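Local coordinates for protein acetyltransferase, GNAT family (Enterococcus faecalis, PDB 1U6M) that probably transfers an acyl group, presumably acetyl from acetyl-CoA, to an acceptor that remains unidentified, at residues Lys9-Ala14 and Gly66-Ile71; Tyr56-Val61 and Glu80-Glu85; Lys132-Leu137 and Ala165-Lys170. All coordinates share one frame; numbering follows the deposited sequence.

In the fold
Contacts 1 and 2, with centres 15 Å apart, each contribute one of two neighbouring strands of the GNAT sheet, 67-76 and 59-64, and Val68 CG2 meets Val61 CG1 at 3.9 Å. Contact 3, centred about 22 Å from contact 1 and 20 Å from contact 2, lies further along the sheet, over strands 112-120 and 148-154. Its segment 132-137 also covers the face of strand 59-64 opposite helix 12-25: Leu60 CD2 touches Ala136 CB at 3.7 Å, whereas the adjacent Val61 meets Asp11. An Arg-x-x-Gly-x-Gly motif, which in GNAT relatives binds the pyrophosphate of acetyl-CoA, runs into the start of helix 129-135, so the helix of contact 3 probably begins at the cofactor site.

Contact 1 (Lys9-Ala14 and Gly66-Ile71); sequences KEDGQA and GEVAGI
Asp11 and Ala14, three residues apart at the start of helix 12-25, both press on Val68 of the opposing strand. Asp11 comes first. Its carboxylate crosses the valine at a slant, and OD1 lies 3.5 Å from Val68 CG2, a polar atom against a methyl with no bond between them. The carboxylate's polar demands are met by other residues: OD2 accepts from the backbone N of Thr8 and forms a salt bridge with Arg5 NH1, and OD1 is hydrogen-bonded outside the two segments as well. Although Asp11 occupies the N-cap position, its side chain makes no capping bond; with CG beside its own backbone N (chi1 -63°), it is engaged with Thr8 and Arg5 instead. Gly12 then starts the helix, its N making a weak bond of 3.3 Å back to Lys9 O.

One turn on, Ala14 supplies the apolar half of the contact. Its CB sits 3.9 Å from Val68 CB, over the C-H side of that atom and away from Val68 CA, and is 4.1 Å from each of the two methyls. Val68 has CG1 anti to its backbone N (chi1 -179°), which leaves CG2 as the branch that reaches Asp11 and Ala14 together. The backbones come closest here as well, with 6.7 Å between Ala14 CA and Val68 CA.

Beyond Val68, Ala69 and Gly70 both hydrogen-bond Tyr62 through their backbones, consistent with a classic beta bulge against strand 59-64. That strand also lies beneath the contact: Val61 touches both Asp11 and Val68. Helix 12-25 thus begins over the hairpin of strands 59-64 and 67-76, and helix 36-47 packs beside it against Gln13.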
loop_
_atom_site.group_PDB
_atom_site.type_symbol
_atom_site.label_atom_id
_atom_site.label_comp_id
_atom_site.label_asym_id
_atom_site.label_seq_id
_atom_site.Cartn_x
_atom_site.Cartn_y
_atom_site.Cartn_z
ATOM N N LYS A 9 0.012 16.203 -0.724
ATOM C CA LYS A 9 0.117 16.319 0.683
ATOM C C LYS A 9 -1.272 16.455 1.293
ATOM O O LYS A 9 -1.497 15.939 2.385
ATOM C CB LYS A 9 1.044 17.499 1.027
ATOM C CG LYS A 9 1.409 17.606 2.538
ATOM C CD LYS A 9 2.010 18.946 2.925
ATOM C CE LYS A 9 1.670 19.253 4.411
ATOM N NZ LYS A 9 2.792 20.023 5.152
ATOM N N GLU A 10 -2.217 17.100 0.586
ATOM C CA GLU A 10 -3.608 17.254 1.087
ATOM C C GLU A 10 -4.510 16.007 0.998
ATOM O O GLU A 10 -5.637 15.963 1.578
ATOM C CB GLU A 10 -4.316 18.481 0.525
ATOM C CG GLU A 10 -3.733 19.073 -0.720
ATOM C CD GLU A 10 -2.424 19.851 -0.468
ATOM O OE1 GLU A 10 -2.218 20.322 0.653
ATOM O OE2 GLU A 10 -1.603 19.973 -1.400
ATOM N N ASP A 11 -4.001 14.962 0.361
ATOM C CA ASP A 11 -4.661 13.672 0.413
ATOM C C ASP A 11 -4.379 12.880 1.700
ATOM O O ASP A 11 -4.804 11.732 1.824
ATOM C CB ASP A 11 -4.262 12.828 -0.786
ATOM C CG ASP A 11 -4.711 13.439 -2.119
ATOM O OD1 ASP A 11 -5.865 13.937 -2.269
ATOM O OD2 ASP A 11 -3.875 13.421 -3.024
ATOM N N GLY A 12 -3.703 13.497 2.668
ATOM C CA GLY A 12 -3.354 12.848 3.940
ATOM C C GLY A 12 -4.497 12.201 4.689
ATOM O O GLY A 12 -4.427 11.015 5.010
ATOM N N GLN A 13 -5.552 12.951 4.984
ATOM C CA GLN A 13 -6.685 12.379 5.723
ATOM C C GLN A 13 -7.349 11.250 4.921
ATOM O O GLN A 13 -7.705 10.192 5.504
ATOM C CB GLN A 13 -7.707 13.476 6.075
ATOM C CG GLN A 13 -7.207 14.545 7.073
ATOM C CD GLN A 13 -7.306 14.035 8.487
ATOM O OE1 GLN A 13 -8.289 13.372 8.832
ATOM N NE2 GLN A 13 -6.278 14.285 9.302
ATOM N N ALA A 14 -7.483 11.429 3.591
ATOM C CA ALA A 14 -8.148 10.398 2.782
ATOM C C ALA A 14 -7.332 9.094 2.741
ATOM O O ALA A 14 -7.869 8.029 2.867
ATOM C CB ALA A 14 -8.486 10.933 1.303
ATOM N N GLY A 66 -14.688 13.941 -8.365
ATOM C CA GLY A 66 -13.726 14.801 -7.604
ATOM C C GLY A 66 -13.434 14.441 -6.133
ATOM O O GLY A 66 -13.263 15.302 -5.286
ATOM N N GLU A 67 -13.356 13.152 -5.839
ATOM C CA GLU A 67 -13.126 12.657 -4.513
ATOM C C GLU A 67 -12.172 11.449 -4.625
ATOM O O GLU A 67 -12.307 10.668 -5.556
ATOM C CB GLU A 67 -14.482 12.215 -3.995
ATOM C CG GLU A 67 -14.478 11.519 -2.671
ATOM C CD GLU A 67 -15.578 12.062 -1.813
ATOM O OE1 GLU A 67 -15.267 12.835 -0.875
ATOM O OE2 GLU A 67 -16.754 11.745 -2.129
ATOM N N VAL A 68 -11.240 11.299 -3.679
ATOM C CA VAL A 68 -10.357 10.118 -3.556
ATOM C C VAL A 68 -11.138 8.813 -3.364
ATOM O O VAL A 68 -11.724 8.593 -2.297
ATOM C CB VAL A 68 -9.272 10.302 -2.459
ATOM C CG1 VAL A 68 -8.341 9.065 -2.376
ATOM C CG2 VAL A 68 -8.421 11.569 -2.742
ATOM N N ALA A 69 -11.164 7.951 -4.389
ATOM C CA ALA A 69 -11.989 6.755 -4.362
ATOM C C ALA A 69 -11.191 5.479 -4.071
ATOM O O ALA A 69 -11.759 4.452 -3.651
ATOM C CB ALA A 69 -12.778 6.630 -5.639
ATOM N N GLY A 70 -9.880 5.538 -4.323
ATOM C CA GLY A 70 -8.969 4.376 -4.229
ATOM C C GLY A 70 -7.526 4.897 -4.371
ATOM O O GLY A 70 -7.279 5.976 -4.946
ATOM N N ILE A 71 -6.579 4.132 -3.823
ATOM C CA ILE A 71 -5.169 4.450 -3.908
ATOM C C ILE A 71 -4.397 3.169 -4.263
ATOM O O ILE A 71 -4.803 2.076 -3.908
ATOM C CB ILE A 71 -4.648 5.057 -2.563
ATOM C CG1 ILE A 71 -4.709 4.046 -1.385
ATOM C CG2 ILE A 71 -5.336 6.418 -2.284
ATOM C CD1 ILE A 71 -4.240 4.649 -0.033
#

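Contact 2 (Tyr56-Val61 and Glu80-Glu85)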
loop_
_atom_site.group_PDB
_atom_site.type_symbol
_atom_site.label_atom_id
_atom_site.label_comp_id
_atom_site.label_asym_id
_atom_site.label_seq_id
_atom_site.Cartn_x
_atom_site.Cartn_y
_atom_site.Cartn_z
ATOM N N TYR A 56 2.580 10.432 0.490
ATOM C CA TYR A 56 1.895 10.804 -0.772
ATOM C C TYR A 56 2.734 10.550 -2.022
ATOM O O TYR A 56 2.227 10.155 -3.032
ATOM C CB TYR A 56 1.279 12.206 -0.759
ATOM C CG TYR A 56 2.297 13.309 -0.807
ATOM C CD1 TYR A 56 2.757 13.801 -2.017
ATOM C CD2 TYR A 56 2.756 13.898 0.366
ATOM C CE1 TYR A 56 3.686 14.828 -2.067
ATOM C CE2 TYR A 56 3.708 14.918 0.343
ATOM C CZ TYR A 56 4.169 15.379 -0.878
ATOM O OH TYR A 56 5.126 16.397 -0.925
ATOM N N GLN A 57 4.038 10.694 -1.928
ATOM C CA GLN A 57 4.889 10.498 -3.074
ATOM C C GLN A 57 4.948 9.059 -3.585
ATOM O O GLN A 57 5.449 8.801 -4.679
ATOM C CB GLN A 57 6.255 11.041 -2.755
ATOM C CG GLN A 57 6.195 12.535 -2.764
ATOM C CD GLN A 57 7.469 13.187 -2.272
ATOM O OE1 GLN A 57 7.403 14.240 -1.602
ATOM N NE2 GLN A 57 8.651 12.589 -2.609
ATOM N N ARG A 58 4.457 8.128 -2.776
ATOM C CA ARG A 58 4.480 6.711 -3.108
ATOM C C ARG A 58 3.135 6.271 -3.654
ATOM O O ARG A 58 2.959 5.089 -4.009
ATOM C CB ARG A 58 4.802 5.902 -1.830
ATOM C CG ARG A 58 6.158 6.181 -1.268
ATOM C CD ARG A 58 6.635 4.957 -0.486
ATOM N NE ARG A 58 7.883 5.164 0.280
ATOM C CZ ARG A 58 9.122 5.102 -0.241
ATOM N NH1 ARG A 58 9.299 4.891 -1.542
ATOM N NH2 ARG A 58 10.194 5.227 0.542
ATOM N N ILE A 59 2.195 7.205 -3.717
ATOM C CA ILE A 59 0.802 6.886 -3.957
ATOM C C ILE A 59 0.176 7.449 -5.283
ATOM O O ILE A 59 0.315 8.650 -5.655
ATOM C CB ILE A 59 -0.089 7.313 -2.747
ATOM C CG1 ILE A 59 0.400 6.599 -1.472
ATOM C CG2 ILE A 59 -1.534 6.972 -3.012
ATOM C CD1 ILE A 59 -0.404 6.880 -0.210
ATOM N N LEU A 60 -0.575 6.568 -5.932
ATOM C CA LEU A 60 -1.415 6.958 -7.060
ATOM C C LEU A 60 -2.862 7.004 -6.618
ATOM O O LEU A 60 -3.336 6.077 -5.951
ATOM C CB LEU A 60 -1.243 5.962 -8.220
ATOM C CG LEU A 60 -1.435 6.360 -9.674
ATOM C CD1 LEU A 60 -0.544 7.531 -10.120
ATOM C CD2 LEU A 60 -1.124 5.147 -10.427
ATOM N N VAL A 61 -3.571 8.068 -7.000
ATOM C CA VAL A 61 -4.961 8.268 -6.549
ATOM C C VAL A 61 -5.905 8.008 -7.713
ATOM O O VAL A 61 -5.625 8.407 -8.855
ATOM C CB VAL A 61 -5.126 9.763 -5.962
ATOM C CG1 VAL A 61 -6.546 10.213 -5.916
ATOM C CG2 VAL A 61 -4.541 9.855 -4.564
ATOM N N GLU A 80 12.189 -1.110 1.498
ATOM C CA GLU A 80 11.335 -1.814 2.456
ATOM C C GLU A 80 11.705 -1.727 3.957
ATOM O O GLU A 80 10.853 -1.947 4.859
ATOM C CB GLU A 80 11.225 -3.293 2.087
ATOM C CG GLU A 80 9.854 -3.799 2.641
ATOM C CD GLU A 80 9.627 -5.289 2.553
ATOM O OE1 GLU A 80 8.524 -5.719 2.991
ATOM O OE2 GLU A 80 10.539 -6.012 2.048
ATOM N N LYS A 81 12.973 -1.470 4.222
ATOM C CA LYS A 81 13.424 -1.450 5.577
ATOM C C LYS A 81 13.328 -0.026 6.177
ATOM O O LYS A 81 13.392 0.131 7.378
ATOM C CB LYS A 81 14.850 -2.022 5.642
ATOM C CG LYS A 81 14.904 -3.450 6.151
ATOM C CD LYS A 81 14.644 -4.489 5.133
ATOM C CE LYS A 81 14.588 -5.846 5.857
ATOM N NZ LYS A 81 14.741 -7.111 5.016
ATOM N N ILE A 82 13.166 0.991 5.350
ATOM C CA ILE A 82 13.092 2.355 5.825
ATOM C C ILE A 82 11.672 2.979 5.861
ATOM O O ILE A 82 11.530 4.146 6.299
ATOM C CB ILE A 82 14.126 3.312 5.104
ATOM C CG1 ILE A 82 13.945 3.369 3.573
ATOM C CG2 ILE A 82 15.522 2.860 5.370
ATOM C CD1 ILE A 82 13.218 4.643 3.064
ATOM N N ILE A 83 10.636 2.224 5.434
ATOM C CA ILE A 83 9.313 2.817 5.113
ATOM C C ILE A 83 8.402 3.153 6.325
ATOM O O ILE A 83 7.560 4.062 6.280
ATOM C CB ILE A 83 8.525 1.980 3.995
ATOM C CG1 ILE A 83 8.440 0.501 4.384
ATOM C CG2 ILE A 83 9.099 2.305 2.547
ATOM C CD1 ILE A 83 7.627 -0.353 3.449
ATOM N N ASP A 84 8.612 2.428 7.410
ATOM C CA ASP A 84 7.833 2.584 8.656
ATOM C C ASP A 84 8.402 3.551 9.670
ATOM O O ASP A 84 7.671 3.968 10.597
ATOM C CB ASP A 84 7.574 1.239 9.308
ATOM C CG ASP A 84 6.590 0.360 8.480
ATOM O OD1 ASP A 84 5.587 0.885 7.899
ATOM O OD2 ASP A 84 6.829 -0.864 8.424
ATOM N N GLU A 85 9.673 3.937 9.469
ATOM C CA GLU A 85 10.368 4.907 10.329
ATOM C C GLU A 85 9.581 6.191 10.545
ATOM O O GLU A 85 9.424 6.576 11.683
ATOM C CB GLU A 85 11.794 5.298 9.854
ATOM C CG GLU A 85 12.783 4.156 9.644
ATOM C CD GLU A 85 14.205 4.654 9.290
ATOM O OE1 GLU A 85 14.418 5.889 9.174
ATOM O OE2 GLU A 85 15.113 3.833 9.156
#
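Arg58 meets Ile82 and Ile83 entirely through van der Waals contact, its guanidinium group lying against the end methyl of Ile82 and the beta-branch methyl of Ile83. Ile83 CG2 approaches obliquely and is shared by three atoms of the group, 3.7 Å from Arg58 NH2, 3.8 Å from NE and 3.9 Å from CZ. Ile82 arrives at the edge, near the guanidinium plane, its CD1 4.0 Å from Arg58 NH2; the two side chains cross at about a right angle. An extended chain from CG to NE lets the arginine span the gap between backbones whose nearest CA atoms, Arg58 and Ile83, are 10.3 Å apart.

The polar bonds of the guanidinium all go outside the two segments. NH1 forms a salt bridge with Asp79, NH2 donates to Thr51 O, and NE makes a weak bond to Tyr52 O. Together these fix the rotation of the group, while Tyr75 touches both Arg58 and Ile83.

An arginine held in this way links the 3-10 turn leading into strand 59-64 to the loop leaving strand 67-76. In this GNAT fold that loop leads into helix 85-93, an addition to the canonical connection between the third and fourth strands.

Contact 3 (Lys132-Leu137 and Ala165-Lys170)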
loop_
_atom_site.group_PDB
_atom_site.type_symbol
_atom_site.label_atom_id
_atom_site.label_comp_id
_atom_site.label_asym_id
_atom_site.label_seq_id
_atom_site.Cartn_x
_atom_site.Cartn_y
_atom_site.Cartn_z
ATOM N N LYS A 132 -8.452 -0.700 -12.542
ATOM C CA LYS A 132 -7.860 0.457 -13.263
ATOM C C LYS A 132 -6.598 1.061 -12.656
ATOM O O LYS A 132 -5.756 1.550 -13.371
ATOM C CB LYS A 132 -8.832 1.621 -13.345
ATOM C CG LYS A 132 -10.033 1.357 -14.111
ATOM C CD LYS A 132 -10.830 2.645 -14.094
ATOM C CE LYS A 132 -10.346 3.562 -15.203
ATOM N NZ LYS A 132 -11.569 4.199 -15.822
ATOM N N LEU A 133 -6.514 1.092 -11.332
ATOM C CA LEU A 133 -5.317 1.523 -10.650
ATOM C C LEU A 133 -4.143 0.597 -11.013
ATOM O O LEU A 133 -3.044 1.051 -11.288
ATOM C CB LEU A 133 -5.566 1.609 -9.117
ATOM C CG LEU A 133 -6.226 2.905 -8.624
ATOM C CD1 LEU A 133 -6.635 2.733 -7.207
ATOM C CD2 LEU A 133 -5.250 4.063 -8.774
ATOM N N LEU A 134 -4.416 -0.687 -11.043
ATOM C CA LEU A 134 -3.455 -1.705 -11.372
ATOM C C LEU A 134 -2.957 -1.551 -12.842
ATOM O O LEU A 134 -1.742 -1.676 -13.104
ATOM C CB LEU A 134 -4.126 -3.037 -11.096
ATOM C CG LEU A 134 -3.487 -4.366 -11.362
ATOM C CD1 LEU A 134 -2.130 -4.519 -10.653
ATOM C CD2 LEU A 134 -4.489 -5.426 -10.906
ATOM N N ASP A 135 -3.865 -1.223 -13.777
ATOM C CA ASP A 135 -3.459 -0.928 -15.161
ATOM C C ASP A 135 -2.440 0.227 -15.297
ATOM O O ASP A 135 -1.736 0.308 -16.301
ATOM C CB ASP A 135 -4.685 -0.577 -16.056
ATOM C CG ASP A 135 -5.558 -1.784 -16.369
ATOM O OD1 ASP A 135 -5.150 -2.948 -16.138
ATOM O OD2 ASP A 135 -6.694 -1.567 -16.853
ATOM N N ALA A 136 -2.442 1.152 -14.343
ATOM C CA ALA A 136 -1.657 2.394 -14.388
ATOM C C ALA A 136 -0.294 2.191 -13.806
ATOM O O ALA A 136 0.541 3.066 -13.875
ATOM C CB ALA A 136 -2.362 3.502 -13.556
ATOM N N LEU A 137 -0.076 1.040 -13.200
ATOM C CA LEU A 137 1.134 0.823 -12.422
ATOM C C LEU A 137 2.429 0.525 -13.204
ATOM O O LEU A 137 3.486 0.836 -12.685
ATOM C CB LEU A 137 0.887 -0.254 -11.354
ATOM C CG LEU A 137 0.094 0.233 -10.103
ATOM C CD1 LEU A 137 -0.061 -0.870 -9.111
ATOM C CD2 LEU A 137 0.700 1.549 -9.451
ATOM N N ALA A 165 -2.829 -12.617 -12.944
ATOM C CA ALA A 165 -2.508 -13.447 -14.120
ATOM C C ALA A 165 -2.952 -12.832 -15.475
ATOM O O ALA A 165 -2.194 -12.798 -16.448
ATOM C CB ALA A 165 -3.096 -14.854 -13.963
ATOM N N SER A 166 -4.186 -12.327 -15.507
ATOM C CA SER A 166 -4.813 -11.853 -16.734
ATOM C C SER A 166 -4.225 -10.506 -17.128
ATOM O O SER A 166 -4.489 -9.999 -18.210
ATOM C CB SER A 166 -6.332 -11.725 -16.507
ATOM O OG SER A 166 -6.723 -10.458 -15.926
ATOM N N LYS A 167 -3.456 -9.908 -16.230
ATOM C CA LYS A 167 -2.895 -8.583 -16.435
ATOM C C LYS A 167 -1.432 -8.778 -16.761
ATOM O O LYS A 167 -0.718 -7.819 -16.889
ATOM C CB LYS A 167 -3.004 -7.748 -15.148
ATOM C CG LYS A 167 -4.009 -6.608 -15.188
ATOM C CD LYS A 167 -5.437 -7.085 -15.406
ATOM C CE LYS A 167 -6.372 -5.922 -15.703
ATOM N NZ LYS A 167 -6.306 -4.944 -14.547
ATOM N N GLY A 168 -0.991 -10.023 -16.854
ATOM C CA GLY A 168 0.398 -10.337 -17.227
ATOM C C GLY A 168 1.340 -10.713 -16.089
ATOM O O GLY A 168 2.544 -10.788 -16.330
ATOM N N PHE A 169 0.822 -10.884 -14.851
ATOM C CA PHE A 169 1.623 -11.318 -13.697
ATOM C C PHE A 169 1.887 -12.860 -13.719
ATOM O O PHE A 169 1.019 -13.627 -14.134
ATOM C CB PHE A 169 0.967 -10.912 -12.376
ATOM C CG PHE A 169 1.145 -9.459 -12.007
ATOM C CD1 PHE A 169 0.241 -8.489 -12.460
ATOM C CD2 PHE A 169 2.201 -9.055 -11.164
ATOM C CE1 PHE A 169 0.370 -7.136 -12.130
ATOM C CE2 PHE A 169 2.360 -7.694 -10.807
ATOM C CZ PHE A 169 1.436 -6.731 -11.294
ATOM N N LYS A 170 3.086 -13.274 -13.287
ATOM C CA LYS A 170 3.540 -14.669 -13.307
ATOM C C LYS A 170 4.091 -15.024 -11.948
ATOM O O LYS A 170 4.876 -14.259 -11.398
ATOM C CB LYS A 170 4.701 -14.886 -14.283
ATOM C CG LYS A 170 4.612 -14.218 -15.632
ATOM C CD LYS A 170 3.914 -15.103 -16.596
ATOM C CE LYS A 170 3.802 -14.419 -17.922
ATOM N NZ LYS A 170 2.718 -15.127 -18.670
#
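Lys167 donates from NZ to Asp135 OD1 at 2.8 Å, the one hydrogen bond and salt bridge that joins the two segments. The ammonium stands above the carboxylate, 40° out of its plane, and favours one oxygen: OD2 is 4.1 Å from the same NZ. The lysine chain, bent at chi2 (62°) and chi4 (-58°), folds so that CE also nears Asp135 OD1, at 3.2 Å. NZ has a second acceptor in Ser131 OG, one turn earlier on the helix that carries Asp135, so the lysine grips that helix at two points.

The turn that presents Lys167 is itself well bonded. Gly168 closes the preceding helix in a Schellman motif, its positive phi accompanied by a 3.1 Å bond from its N to Ala165 O. Lys187 NZ donates to Lys167 O, and Ser166 OG is hydrogen-bonded to Leu163 O.

Beneath this polar layer Leu134 divides its methyls. CD2 lies 4.1 Å from Lys167 NZ, while CD1 meets Phe169 CE1 at 3.9 Å, approaching the ring obliquely.

Phe169 carries the contact inward to Leu149 and Leu151 of strand 148-154 and to Met185 of strand 180-188, while Leu134 rests on Ile118 of strand 112-120. Helix 129-135 is thereby joined to the turn between helix 158-165 and strand 170-177.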